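Local coordinates for putative secreted protein (Streptomyces coelicolor A3, PDB 2QF9) that is of unknown function, a putative secreted protein of the DUF305 family whose helical fold is probably related to the ferritin-like bundles, at residues A[118-121]-A[122-126]; A[154-157]-A[158-161]. All coordinates share one frame; numbering follows the deposited sequence. Where two conformers were deposited one is given.

Contact 1 of 2, residues A[118-121]-A[122-126]; sequences QLMT and EHHRG
The carbonyl O of Met-120 takes the amide N of His-124 at 2.7 Å in a nearly straight bond, 170° at the hydrogen. Met-120 is a selenomethionine with two conformers. In one of them the same two residues meet again through their side chains. CG of Met-120 lies off-centre over the imidazole of His-124 in a CH-pi contact, 4.1 Å from the ring centroid. SE of Met-120 follows obliquely, 3.7 Å from CE1 of His-124. Met-120 sends CG anti to its own amide N (chi1 -171°) and then bends at chi2 and chi3, which keeps SE near this ring and 4.8 Å from the His-123 ring centroid. His-123 in turn meets the ring of His-19 on helix 8-31. NE2 of His-124 is hydrogen-bonded to Glu-157 of helix 141-167. An alanine in place of His-124 would probably leave the Glu-157 carboxylate without this partner and open a gap beside the Met-120 selenium. On another side of the helix, Thr-121 and Arg-125 run side by side, with CG2 of Thr-121 4.1 Å from NE of Arg-125. That NE forms a salt bridge with Glu-172, and OG1 of Thr-121 bonds back to the carbonyl of Leu-117. The repeated i to i+4 pairing, with buried residues directed at helices 8-31, 37-63 and 141-167, is characteristic of an alpha helix packed within a helical bundle.

Contact 2 of 2, residues A[154-157]-A[158-161]; sequences QESE and IRLM
A little over two turns of alpha helix, within helix 141-167, bring Gln-154 to Glu-157 against Ile-158 to Met-161. The tightest of the backbone bonds runs from the amide N of Met-161, a selenomethionine, to O of Glu-157, at 2.8 Å. The side chain of Met-161 folds back over the same carbonyl: CG lies 3.1 Å from O of Glu-157. A bend at chi3 (-70°) then returns the terminal CE toward that oxygen, at 3.7 Å. Ile-158 does something similar one turn earlier. Its amide N bonds to O of Gln-154, and its CG1 lies alongside that oxygen at 3.2 Å. CG1 takes this place because it stands beside the backbone N, with chi1 at -71°. Such i to i+4 contacts are those of a regular helix, here a member of the bundle, and Ile-158 and Met-161 both pack on helix 109-137. Met-161 touches Leu-117 and Thr-121 there, and Leu-42 of helix 37-63. The outer side of the turn belongs to Arg-159. Its chain bends at chi3 and lays one face of the guanidinium over the preceding turn. NH2 of Arg-159 approaches CA of Ser-156 at 3.4 Å and CB of Ser-156 at 3.6 Å. The carbonyl O of Glu-155 lies over the same face, away from its middle. The carboxylate of Glu-155 is not in contact with the guanidinium: OE1 of Glu-155 is 4.9 Å from NH1 of Arg-159, so any attraction is probably weak. Glu-157 is extended beyond CG, and its carboxylate is engaged by helix 109-137.

Overall arrangement
The two contacts lie on successive helices. Contact 1 is on helix 109-137 and comes first in the chain; contact 2 is on helix 141-167. Their centres are about 10 Å apart. They touch directly. NE2 of His-124 and OE1 of Glu-157 are 2.7 Å apart, a probable hydrogen bond between the helices. Packing supplements it: CB of His-124 lies 3.6 Å from CG1 of Ile-158, and OG1 of Thr-121 lies 3.5 Å from CE of Met-161. The centre of contact 1 is about 7 Å from that of the chain, the centre of contact 2 about 12 Å. Together they join two neighbouring helices of the all-helical DUF305 fold, consistent with its place in the ferritin clan.

Contact 1 of 2, residues A[118-121]-A[122-126]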
# COMPACT_ATOMS: atom_id res chain seq x y z
N GLN A 118 13.01 5.75 -16.36
CA GLN A 118 12.72 5.21 -17.70
C GLN A 118 11.69 4.08 -17.63
O GLN A 118 10.71 4.08 -18.39
CB GLN A 118 14.01 4.72 -18.34
CG GLN A 118 14.91 5.87 -18.79
CD GLN A 118 16.31 5.39 -19.18
OE1 GLN A 118 16.76 4.34 -18.73
NE2 GLN A 118 16.99 6.16 -20.02
N LEU A 119 11.91 3.14 -16.72
CA LEU A 119 10.96 2.04 -16.52
C LEU A 119 9.58 2.54 -16.11
O LEU A 119 8.56 2.07 -16.61
CB LEU A 119 11.46 1.05 -15.49
CG LEU A 119 12.67 0.18 -15.83
CD1 LEU A 119 13.05 -0.66 -14.61
CD2 LEU A 119 12.43 -0.72 -17.07
N MSE A 120 9.54 3.51 -15.20
CA MSE A 120 8.25 3.98 -14.69
C MSE A 120 7.52 4.81 -15.76
O MSE A 120 6.29 4.80 -15.83
CB MSE A 120 8.45 4.76 -13.38
CG MSE A 120 7.15 5.09 -12.67
SE MSE A 120 6.13 3.52 -12.07
CE MSE A 120 7.11 3.17 -10.42
N THR A 121 8.27 5.53 -16.59
CA THR A 121 7.65 6.26 -17.69
C THR A 121 6.89 5.28 -18.61
O THR A 121 5.69 5.47 -18.92
CB THR A 121 8.69 7.13 -18.47
OG1 THR A 121 9.12 8.21 -17.63
CG2 THR A 121 8.07 7.71 -19.75
N GLU A 122 7.56 4.20 -18.98
CA GLU A 122 6.94 3.17 -19.81
C GLU A 122 5.76 2.51 -19.08
O GLU A 122 4.70 2.25 -19.68
CB GLU A 122 7.98 2.14 -20.21
CG GLU A 122 7.47 1.02 -21.09
CD GLU A 122 6.89 1.48 -22.43
OE1 GLU A 122 6.97 2.68 -22.79
OE2 GLU A 122 6.34 0.60 -23.12
N HIS A 123 5.95 2.26 -17.79
CA HIS A 123 4.94 1.65 -16.95
C HIS A 123 3.68 2.52 -16.90
O HIS A 123 2.57 2.01 -17.10
CB HIS A 123 5.51 1.43 -15.55
CG HIS A 123 4.85 0.33 -14.79
ND1 HIS A 123 3.83 0.55 -13.89
CD2 HIS A 123 5.08 -1.00 -14.79
CE1 HIS A 123 3.46 -0.60 -13.36
NE2 HIS A 123 4.20 -1.56 -13.89
N HIS A 124 3.86 3.81 -16.65
CA HIS A 124 2.78 4.80 -16.67
C HIS A 124 2.07 4.86 -18.03
O HIS A 124 0.84 4.93 -18.07
CB HIS A 124 3.31 6.19 -16.30
CG HIS A 124 3.37 6.45 -14.83
ND1 HIS A 124 3.47 5.45 -13.88
CD2 HIS A 124 3.35 7.62 -14.15
CE1 HIS A 124 3.49 6.00 -12.68
NE2 HIS A 124 3.42 7.31 -12.81
N ARG A 125 2.84 4.82 -19.12
CA ARG A 125 2.25 4.84 -20.47
C ARG A 125 1.28 3.67 -20.67
O ARG A 125 0.15 3.87 -21.14
CB ARG A 125 3.30 4.92 -21.56
CG ARG A 125 3.97 6.28 -21.66
CD ARG A 125 4.69 6.46 -23.01
NE ARG A 125 5.64 7.58 -23.01
CZ ARG A 125 5.31 8.87 -23.00
NH1 ARG A 125 4.03 9.25 -22.98
NH2 ARG A 125 6.27 9.79 -23.02
N GLY A 126 1.71 2.47 -20.27
CA GLY A 126 0.89 1.25 -20.36
C GLY A 126 -0.36 1.40 -19.47
O GLY A 126 -1.47 1.04 -19.88

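Contact 2 of 2, residues A[154-157]-A[158-161]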
# COMPACT_ATOMS: atom_id res chain seq x y z
N GLN A 154 -1.12 9.77 -13.88
CA GLN A 154 -0.01 9.14 -14.58
C GLN A 154 0.55 10.05 -15.67
O GLN A 154 1.77 10.12 -15.85
CB GLN A 154 -0.42 7.81 -15.17
CG GLN A 154 -0.75 6.76 -14.13
CD GLN A 154 -1.21 5.48 -14.77
OE1 GLN A 154 -0.45 4.53 -14.87
NE2 GLN A 154 -2.45 5.46 -15.25
N GLU A 155 -0.33 10.75 -16.39
CA GLU A 155 0.13 11.71 -17.41
C GLU A 155 0.92 12.87 -16.79
O GLU A 155 1.98 13.23 -17.29
CB GLU A 155 -1.03 12.19 -18.28
CG GLU A 155 -1.48 11.16 -19.29
CD GLU A 155 -2.61 11.64 -20.19
OE1 GLU A 155 -3.30 12.65 -19.86
OE2 GLU A 155 -2.82 10.99 -21.23
N SER A 156 0.45 13.39 -15.64
CA SER A 156 1.17 14.42 -14.88
C SER A 156 2.54 13.90 -14.43
O SER A 156 3.55 14.59 -14.57
CB SER A 156 0.36 14.89 -13.67
OG SER A 156 1.11 15.78 -12.85
N GLU A 157 2.58 12.66 -13.94
CA GLU A 157 3.85 12.08 -13.48
C GLU A 157 4.83 11.81 -14.64
O GLU A 157 6.04 11.96 -14.46
CB GLU A 157 3.61 10.83 -12.62
CG GLU A 157 3.21 11.24 -11.20
CD GLU A 157 2.83 10.07 -10.30
OE1 GLU A 157 2.90 8.91 -10.74
OE2 GLU A 157 2.44 10.35 -9.14
N ILE A 158 4.31 11.44 -15.81
CA ILE A 158 5.19 11.28 -16.99
C ILE A 158 5.89 12.61 -17.31
O ILE A 158 7.11 12.64 -17.54
CB ILE A 158 4.41 10.76 -18.22
CG1 ILE A 158 4.00 9.29 -18.01
CG2 ILE A 158 5.27 10.89 -19.53
CD1 ILE A 158 2.87 8.80 -18.97
N ARG A 159 5.14 13.71 -17.29
CA ARG A 159 5.72 15.04 -17.55
C ARG A 159 6.79 15.40 -16.50
O ARG A 159 7.88 15.89 -16.85
CB ARG A 159 4.63 16.12 -17.64
CG ARG A 159 3.62 15.90 -18.77
CD ARG A 159 2.66 17.11 -18.93
NE ARG A 159 1.79 17.31 -17.77
CZ ARG A 159 0.56 16.83 -17.64
NH1 ARG A 159 0.01 16.11 -18.61
NH2 ARG A 159 -0.14 17.06 -16.53
N LEU A 160 6.49 15.12 -15.23
CA LEU A 160 7.46 15.34 -14.16
C LEU A 160 8.74 14.50 -14.37
O LEU A 160 9.87 15.02 -14.25
CB LEU A 160 6.85 15.01 -12.79
CG LEU A 160 7.84 15.09 -11.62
CD1 LEU A 160 8.34 16.53 -11.39
CD2 LEU A 160 7.24 14.50 -10.34
N MSE A 161 8.55 13.21 -14.66
CA MSE A 161 9.70 12.31 -14.82
C MSE A 161 10.55 12.69 -16.04
O MSE A 161 11.76 12.45 -16.06
CB MSE A 161 9.27 10.84 -14.84
CG MSE A 161 8.58 10.43 -13.54
SE MSE A 161 8.29 8.50 -13.50
CE MSE A 161 6.93 8.44 -14.85